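Local coordinates for protein putative NADPH:quinone reductase (Bacillus thuringiensis, PDB 3GMS) that is of unproven function but, as a putative NADPH:quinone reductase of the zinc-binding dehydrogenase family, probably transfers hydride from NADPH to a quinone-like substrate, at residues Arg171-Arg177 with Ala190-Thr196; Met39-Pro43 with Asp119-Ala123. All coordinates share one frame; numbering follows the deposited sequence.

Interaction 1: Arg171-Arg177 with Ala190-Thr196; sequences RLIAVTR and AAYVIDT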
ATOM      1  N   ARG A 171       5.279  -8.377 -18.812  1.00 27.48           N
ATOM      2  CA  ARG A 171       5.729  -7.163 -19.440  1.00 27.02           C
ATOM      3  C   ARG A 171       4.931  -6.010 -18.843  1.00 27.05           C
ATOM      4  O   ARG A 171       3.701  -5.980 -18.960  1.00 26.73           O
ATOM      5  CB  ARG A 171       5.531  -7.283 -20.971  1.00 27.87           C
ATOM      6  CG  ARG A 171       6.052  -6.105 -21.756  1.00 30.88           C
ATOM      7  CD  ARG A 171       5.921  -6.303 -23.291  1.00 33.22           C
ATOM      8  NE  ARG A 171       6.443  -5.128 -23.995  1.00 37.13           N
ATOM      9  CZ  ARG A 171       5.911  -4.614 -25.103  1.00 39.55           C
ATOM     10  NH1 ARG A 171       4.825  -5.180 -25.630  1.00 38.28           N
ATOM     11  NH2 ARG A 171       6.451  -3.527 -25.673  1.00 39.23           N
ATOM     12  N   LEU A 172       5.618  -5.077 -18.173  1.00 25.91           N
ATOM     13  CA  LEU A 172       4.944  -3.905 -17.640  1.00 25.58           C
ATOM     14  C   LEU A 172       5.055  -2.692 -18.527  1.00 25.48           C
ATOM     15  O   LEU A 172       6.150  -2.245 -18.877  1.00 25.64           O
ATOM     16  CB  LEU A 172       5.462  -3.537 -16.228  1.00 25.53           C
ATOM     17  CG  LEU A 172       4.948  -2.188 -15.704  1.00 25.17           C
ATOM     18  CD1 LEU A 172       3.485  -2.291 -15.235  1.00 23.27           C
ATOM     19  CD2 LEU A 172       5.815  -1.673 -14.559  1.00 27.81           C
ATOM     20  N   ILE A 173       3.906  -2.149 -18.875  1.00 25.30           N
ATOM     21  CA  ILE A 173       3.856  -0.829 -19.429  1.00 25.72           C
ATOM     22  C   ILE A 173       3.417   0.170 -18.356  1.00 26.01           C
ATOM     23  O   ILE A 173       2.235   0.256 -17.963  1.00 25.88           O
ATOM     24  CB  ILE A 173       2.963  -0.772 -20.732  1.00 25.46           C
ATOM     25  CG1 ILE A 173       3.494  -1.740 -21.805  1.00 25.64           C
ATOM     26  CG2 ILE A 173       2.846   0.715 -21.218  1.00 25.83           C
ATOM     27  CD1 ILE A 173       2.492  -2.064 -22.945  1.00 26.40           C
ATOM     28  N   ALA A 174       4.397   0.935 -17.859  1.00 26.88           N
ATOM     29  CA  ALA A 174       4.144   1.994 -16.881  1.00 27.29           C
ATOM     30  C   ALA A 174       3.528   3.206 -17.534  1.00 28.21           C
ATOM     31  O   ALA A 174       4.028   3.679 -18.574  1.00 29.16           O
ATOM     32  CB  ALA A 174       5.464   2.415 -16.183  1.00 26.72           C
ATOM     33  N   VAL A 175       2.457   3.702 -16.938  1.00 27.10           N
ATOM     34  CA  VAL A 175       1.807   4.949 -17.356  1.00 27.98           C
ATOM     35  C   VAL A 175       1.958   5.983 -16.253  1.00 28.75           C
ATOM     36  O   VAL A 175       1.504   5.769 -15.120  1.00 28.47           O
ATOM     37  CB  VAL A 175       0.298   4.721 -17.696  1.00 27.61           C
ATOM     38  CG1 VAL A 175      -0.372   6.008 -18.171  1.00 29.50           C
ATOM     39  CG2 VAL A 175       0.150   3.628 -18.727  1.00 27.90           C
ATOM     40  N   THR A 176       2.582   7.113 -16.588  1.00 30.02           N
ATOM     41  CA  THR A 176       2.914   8.154 -15.625  1.00 31.91           C
ATOM     42  C   THR A 176       2.404   9.517 -16.103  1.00 33.44           C
ATOM     43  O   THR A 176       2.176   9.728 -17.319  1.00 33.75           O
ATOM     44  CB  THR A 176       4.453   8.273 -15.415  1.00 32.48           C
ATOM     45  OG1 THR A 176       5.081   8.598 -16.671  1.00 32.96           O
ATOM     46  CG2 THR A 176       5.063   6.984 -14.863  1.00 32.06           C
ATOM     47  N   ARG A 177       2.241  10.439 -15.154  1.00 34.79           N
ATOM     48  CA  ARG A 177       1.779  11.803 -15.434  1.00 37.09           C
ATOM     49  C   ARG A 177       2.893  12.710 -15.952  1.00 37.30           C
ATOM     50  O   ARG A 177       2.612  13.804 -16.454  1.00 37.63           O
ATOM     51  CB  ARG A 177       1.244  12.454 -14.148  1.00 37.95           C
ATOM     52  CG  ARG A 177      -0.262  12.448 -13.985  1.00 42.81           C
ATOM     53  CD  ARG A 177      -0.771  11.111 -13.421  1.00 47.57           C
ATOM     54  NE  ARG A 177      -0.148  10.704 -12.153  1.00 50.72           N
ATOM     55  CZ  ARG A 177      -0.536  11.118 -10.945  1.00 52.50           C
ATOM     56  NH1 ARG A 177      -1.543  11.973 -10.822  1.00 54.30           N
ATOM     57  NH2 ARG A 177       0.092  10.680  -9.856  1.00 52.86           N
ATOM     58  N   ALA A 190      10.558  -1.870 -15.704  1.00 27.29           N
ATOM     59  CA  ALA A 190       9.453  -1.544 -16.572  1.00 27.82           C
ATOM     60  C   ALA A 190       9.895  -1.663 -18.048  1.00 29.29           C
ATOM     61  O   ALA A 190      10.955  -1.156 -18.429  1.00 28.88           O
ATOM     62  CB  ALA A 190       8.947  -0.149 -16.290  1.00 27.22           C
ATOM     63  N   ALA A 191       9.085  -2.339 -18.860  1.00 29.57           N
ATOM     64  CA  ALA A 191       9.397  -2.512 -20.293  1.00 29.88           C
ATOM     65  C   ALA A 191       9.304  -1.206 -21.099  1.00 30.14           C
ATOM     66  O   ALA A 191      10.018  -1.032 -22.118  1.00 30.99           O
ATOM     67  CB  ALA A 191       8.496  -3.599 -20.899  1.00 30.61           C
ATOM     68  N   TYR A 192       8.434  -0.303 -20.669  1.00 28.28           N
ATOM     69  CA  TYR A 192       8.213   0.972 -21.330  1.00 28.23           C
ATOM     70  C   TYR A 192       7.526   1.909 -20.346  1.00 28.44           C
ATOM     71  O   TYR A 192       6.782   1.466 -19.461  1.00 28.35           O
ATOM     72  CB  TYR A 192       7.297   0.768 -22.545  1.00 28.93           C
ATOM     73  CG  TYR A 192       7.355   1.909 -23.541  1.00 29.58           C
ATOM     74  CD1 TYR A 192       8.305   1.912 -24.565  1.00 32.43           C
ATOM     75  CD2 TYR A 192       6.477   2.997 -23.437  1.00 30.51           C
ATOM     76  CE1 TYR A 192       8.361   2.972 -25.484  1.00 33.56           C
ATOM     77  CE2 TYR A 192       6.526   4.065 -24.345  1.00 31.04           C
ATOM     78  CZ  TYR A 192       7.472   4.035 -25.364  1.00 34.58           C
ATOM     79  OH  TYR A 192       7.516   5.089 -26.260  1.00 36.93           O
ATOM     80  N   VAL A 193       7.738   3.204 -20.503  1.00 28.14           N
ATOM     81  CA  VAL A 193       7.066   4.167 -19.677  1.00 28.37           C
ATOM     82  C   VAL A 193       6.357   5.122 -20.589  1.00 29.38           C
ATOM     83  O   VAL A 193       6.983   5.790 -21.419  1.00 30.14           O
ATOM     84  CB  VAL A 193       8.034   4.922 -18.706  1.00 27.97           C
ATOM     85  CG1 VAL A 193       7.302   6.025 -17.937  1.00 28.55           C
ATOM     86  CG2 VAL A 193       8.727   3.944 -17.777  1.00 27.42           C
ATOM     87  N   ILE A 194       5.041   5.157 -20.468  1.00 29.12           N
ATOM     88  CA  ILE A 194       4.235   6.155 -21.172  1.00 30.73           C
ATOM     89  C   ILE A 194       3.988   7.386 -20.321  1.00 31.87           C
ATOM     90  O   ILE A 194       3.224   7.366 -19.328  1.00 31.31           O
ATOM     91  CB  ILE A 194       2.873   5.579 -21.679  1.00 30.65           C
ATOM     92  CG1 ILE A 194       3.074   4.246 -22.423  1.00 28.45           C
ATOM     93  CG2 ILE A 194       2.118   6.647 -22.486  1.00 29.67           C
ATOM     94  CD1 ILE A 194       1.748   3.608 -22.983  1.00 25.83           C
ATOM     95  N   ASP A 195       4.616   8.483 -20.737  1.00 32.55           N
ATOM     96  CA  ASP A 195       4.471   9.739 -20.043  1.00 34.83           C
ATOM     97  C   ASP A 195       3.370  10.479 -20.747  1.00 35.46           C
ATOM     98  O   ASP A 195       3.562  10.937 -21.879  1.00 36.00           O
ATOM     99  CB  ASP A 195       5.810  10.506 -20.085  1.00 35.72           C
ATOM    100  CG  ASP A 195       5.714  11.930 -19.547  1.00 36.44           C
ATOM    101  OD1 ASP A 195       4.629  12.420 -19.176  1.00 35.09           O
ATOM    102  OD2 ASP A 195       6.777  12.581 -19.496  1.00 41.39           O
ATOM    103  N   THR A 196       2.210  10.566 -20.097  1.00 36.13           N
ATOM    104  CA  THR A 196       1.009  11.121 -20.710  1.00 36.71           C
ATOM    105  C   THR A 196       0.996  12.648 -20.834  1.00 37.84           C
ATOM    106  O   THR A 196       0.088  13.201 -21.434  1.00 37.82           O
ATOM    107  CB  THR A 196      -0.313  10.622 -20.041  1.00 36.97           C
ATOM    108  OG1 THR A 196      -0.313  10.948 -18.657  1.00 36.06           O
ATOM    109  CG2 THR A 196      -0.493   9.115 -20.211  1.00 36.21           C
TER
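Ala-174, abreast of Val-193, takes Ile-194 N on its carbonyl O at 2.6 Å, midway along a parallel ladder. Two bonds further along, Thr-176 N to Ile-194 O (2.8 Å) and Thr-196 N to Thr-176 O, are almost straight, both 175° at the hydrogen. Where the pairing begins, Ala-174 N reaches Tyr-192 O, while Leu-172 O takes Ala-191 N at 2.9 Å and Tyr-192 N only weakly. Thr-196 OG1 also lies near Thr-176 O. CA-H...O contacts run between the bonds, as from Val-193 CA to Ala-174 O.

The apolar contacts fall on both faces. On one, Ile-173 CG2 meets Ile-194 CD1 at 3.6 Å, and Val-175 CG1, anti to its own N (chi1 -178°), touches Thr-196 CG2 at 3.7 Å. On the other, Ala-174 CB lies against Val-193 CG2. The Val-193 and Thr-176 side chains cross at about a right angle, CG1 lying 3.6 Å from Thr-176 OG1, and both touch Leu-185. This same OG1 is hydrogen-bonded to Asn-178 O.

This is the beta-alpha-beta unit at one margin of a Rossmann-type sheet: backbone bonds set the register of edge strand 192-195, and aliphatic groups pack against helix 201-208 on the Val-175/Ile-194 face and connecting helix 182-188 on the Ala-174/Val-193 face.

Interaction 2: Met39-Pro43 with Asp119-Ala123; sequences MLVRP and DFTAA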
ATOM      1  N   MET A  39       5.976   0.531  19.209  1.00 22.17           N
ATOM      2  CA  MET A  39       6.326   0.904  17.807  1.00 21.27           C
ATOM      3  C   MET A  39       7.673   1.625  17.681  1.00 21.97           C
ATOM      4  O   MET A  39       8.058   2.423  18.543  1.00 22.77           O
ATOM      5  CB  MET A  39       5.217   1.776  17.217  1.00 20.29           C
ATOM      6  CG  MET A  39       3.826   1.051  17.080  1.00 20.81           C
ATOM      7  SD  MET A  39       3.875  -0.573  16.272  1.00 14.83           S
ATOM      8  CE  MET A  39       4.158   0.029  14.559  1.00 15.59           C
ATOM      9  N   LEU A  40       8.372   1.339  16.577  1.00 20.66           N
ATOM     10  CA  LEU A  40       9.637   1.973  16.274  1.00 20.55           C
ATOM     11  C   LEU A  40       9.389   2.940  15.153  1.00 20.45           C
ATOM     12  O   LEU A  40       9.684   4.129  15.294  1.00 21.92           O
ATOM     13  CB  LEU A  40      10.665   0.934  15.833  1.00 20.87           C
ATOM     14  CG  LEU A  40      11.009  -0.091  16.918  1.00 22.54           C
ATOM     15  CD1 LEU A  40      11.765  -1.276  16.327  1.00 23.84           C
ATOM     16  CD2 LEU A  40      11.892   0.568  17.982  1.00 26.47           C
ATOM     17  N   VAL A  41       8.768   2.448  14.070  1.00 19.23           N
ATOM     18  CA  VAL A  41       8.722   3.243  12.816  1.00 20.21           C
ATOM     19  C   VAL A  41       7.407   2.938  12.095  1.00 19.22           C
ATOM     20  O   VAL A  41       7.029   1.779  11.942  1.00 17.69           O
ATOM     21  CB  VAL A  41       9.886   2.903  11.869  1.00 21.13           C
ATOM     22  CG1 VAL A  41       9.757   3.630  10.492  1.00 22.71           C
ATOM     23  CG2 VAL A  41      11.251   3.165  12.516  1.00 21.85           C
ATOM     24  N   ARG A  42       6.708   3.975  11.643  1.00 18.09           N
ATOM     25  CA  ARG A  42       5.585   3.739  10.676  1.00 18.74           C
ATOM     26  C   ARG A  42       5.755   4.697   9.499  1.00 19.91           C
ATOM     27  O   ARG A  42       6.144   5.849   9.724  1.00 21.03           O
ATOM     28  CB  ARG A  42       4.177   4.031  11.261  1.00 19.84           C
ATOM     29  CG  ARG A  42       4.005   3.737  12.742  1.00 20.27           C
ATOM     30  CD  ARG A  42       4.404   4.958  13.556  1.00 21.21           C
ATOM     31  NE  ARG A  42       4.256   4.830  15.017  1.00 18.43           N
ATOM     32  CZ  ARG A  42       5.144   5.271  15.910  1.00 19.21           C
ATOM     33  NH1 ARG A  42       6.310   5.808  15.553  1.00 21.90           N
ATOM     34  NH2 ARG A  42       4.881   5.125  17.214  1.00 23.29           N
ATOM     35  N   PRO A  43       5.382   4.264   8.278  1.00 20.20           N
ATOM     36  CA  PRO A  43       5.365   5.192   7.155  1.00 20.28           C
ATOM     37  C   PRO A  43       4.100   6.042   7.262  1.00 21.68           C
ATOM     38  O   PRO A  43       3.125   5.657   7.925  1.00 22.53           O
ATOM     39  CB  PRO A  43       5.273   4.245   5.950  1.00 21.26           C
ATOM     40  CG  PRO A  43       4.281   3.161   6.438  1.00 19.14           C
ATOM     41  CD  PRO A  43       4.768   2.964   7.926  1.00 19.64           C
ATOM     42  N   ASP A 119      14.474  -1.603  10.027  1.00 23.54           N
ATOM     43  CA  ASP A 119      13.147  -1.094  10.450  1.00 23.16           C
ATOM     44  C   ASP A 119      12.409  -0.338   9.327  1.00 23.04           C
ATOM     45  O   ASP A 119      11.187  -0.424   9.212  1.00 21.94           O
ATOM     46  CB  ASP A 119      13.274  -0.086  11.602  1.00 23.63           C
ATOM     47  CG  ASP A 119      13.861  -0.683  12.863  1.00 27.33           C
ATOM     48  OD1 ASP A 119      13.788  -1.913  13.085  1.00 23.72           O
ATOM     49  OD2 ASP A 119      14.412   0.100  13.640  1.00 29.61           O
ATOM     50  N   PHE A 120      13.129   0.430   8.517  1.00 23.11           N
ATOM     51  CA  PHE A 120      12.443   1.259   7.517  1.00 23.76           C
ATOM     52  C   PHE A 120      11.935   0.462   6.317  1.00 23.29           C
ATOM     53  O   PHE A 120      10.849   0.705   5.775  1.00 23.59           O
ATOM     54  CB  PHE A 120      13.324   2.438   7.104  1.00 24.77           C
ATOM     55  CG  PHE A 120      13.531   3.404   8.213  1.00 22.11           C
ATOM     56  CD1 PHE A 120      12.683   4.515   8.357  1.00 22.28           C
ATOM     57  CD2 PHE A 120      14.564   3.184   9.154  1.00 23.80           C
ATOM     58  CE1 PHE A 120      12.867   5.426   9.429  1.00 23.12           C
ATOM     59  CE2 PHE A 120      14.769   4.091  10.210  1.00 25.10           C
ATOM     60  CZ  PHE A 120      13.914   5.224  10.350  1.00 23.70           C
ATOM     61  N   THR A 121      12.684  -0.579   5.976  1.00 22.09           N
ATOM     62  CA  THR A 121      12.218  -1.540   4.990  1.00 22.21           C
ATOM     63  C   THR A 121      11.027  -2.300   5.563  1.00 20.95           C
ATOM     64  O   THR A 121       9.995  -2.441   4.901  1.00 20.83           O
ATOM     65  CB  THR A 121      13.394  -2.478   4.601  1.00 22.26           C
ATOM     66  OG1 THR A 121      14.412  -1.673   4.011  1.00 24.25           O
ATOM     67  CG2 THR A 121      12.918  -3.537   3.589  1.00 24.78           C
ATOM     68  N   ALA A 122      11.160  -2.823   6.798  1.00 19.74           N
ATOM     69  CA  ALA A 122      10.069  -3.554   7.416  1.00 20.37           C
ATOM     70  C   ALA A 122       8.780  -2.733   7.526  1.00 19.18           C
ATOM     71  O   ALA A 122       7.664  -3.235   7.309  1.00 20.21           O
ATOM     72  CB  ALA A 122      10.499  -4.046   8.834  1.00 19.35           C
ATOM     73  N   ALA A 123       8.949  -1.455   7.810  1.00 18.73           N
ATOM     74  CA  ALA A 123       7.815  -0.576   7.997  1.00 20.18           C
ATOM     75  C   ALA A 123       7.000  -0.355   6.699  1.00 21.19           C
ATOM     76  O   ALA A 123       5.947   0.315   6.722  1.00 22.02           O
ATOM     77  CB  ALA A 123       8.319   0.771   8.573  1.00 19.34           C
TER
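Val-41 projects from its strand toward the first turn of helix 119-122 and divides its two methyls among three residues. With chi1 at 174°, CG1 is anti to the backbone N and touches both Phe-120 and Ala-123, 3.7 Å from Phe-120 CD1 and the same distance from Ala-123 CB. The other methyl, CG2, sits over one face of the Phe-120 ring, 4.2 Å from its centroid and 19° off the normal, a CH-pi contact displaced toward the rim. CG2 also touches Asp-119 CB at 3.9 Å, next to the ring. Phe-120 starts off beside the strand, and chi1 of -67° brings its ring back to the valine, the two side chains crossing at about a right angle; Phe-328 of strand 326-330 meets this ring edge-to-face.

One residue earlier, the Leu-40 side chain slants across that of Asp-119, its CD1 3.9 Å from OD1. That carboxylate has its polar partners elsewhere: OD1 forms a salt bridge with Arg-89 and OD2 a hydrogen bond with Tyr-332. Leu-40 and Val-41 can both point at the helix because they form a classic beta bulge opposite Val-71, which breaks the usual reversal from one residue to the next.

At the other end, the Pro-43 ring lies by the last carbonyl of the segment, its CD 3.1 Å from Ala-123 O. Ala-123 N is bonded back to Asp-119 O, closing the turn that brings residues 119, 120 and 123 to one side.

Strand 34-43 of the GroES-like fold is thus joined to this short helix through methyl, ring and CH contacts, while the carboxylate, paired with Arg-89 and Tyr-332, probably stays ionised.

The two contacts sit in different halves of a single chain. Interaction 2 belongs to the GroES-like part, where strand 34-43 meets helix 119-122, and interaction 1 to the Rossmann-type part, at the margin of its parallel sheet. Their centres are 29 Å apart and their nearest atoms about 18 Å, so neither touches the other. Along the chain they follow in series, interaction 2 closing before interaction 1 opens. In this family the nicotinamide and substrate generally occupy the cleft between the two parts, and the C-terminal ends of the parallel strands face the dinucleotide; by inference from relatives, that end of strand 171-176 probably lies near the adenosine half of the cofactor.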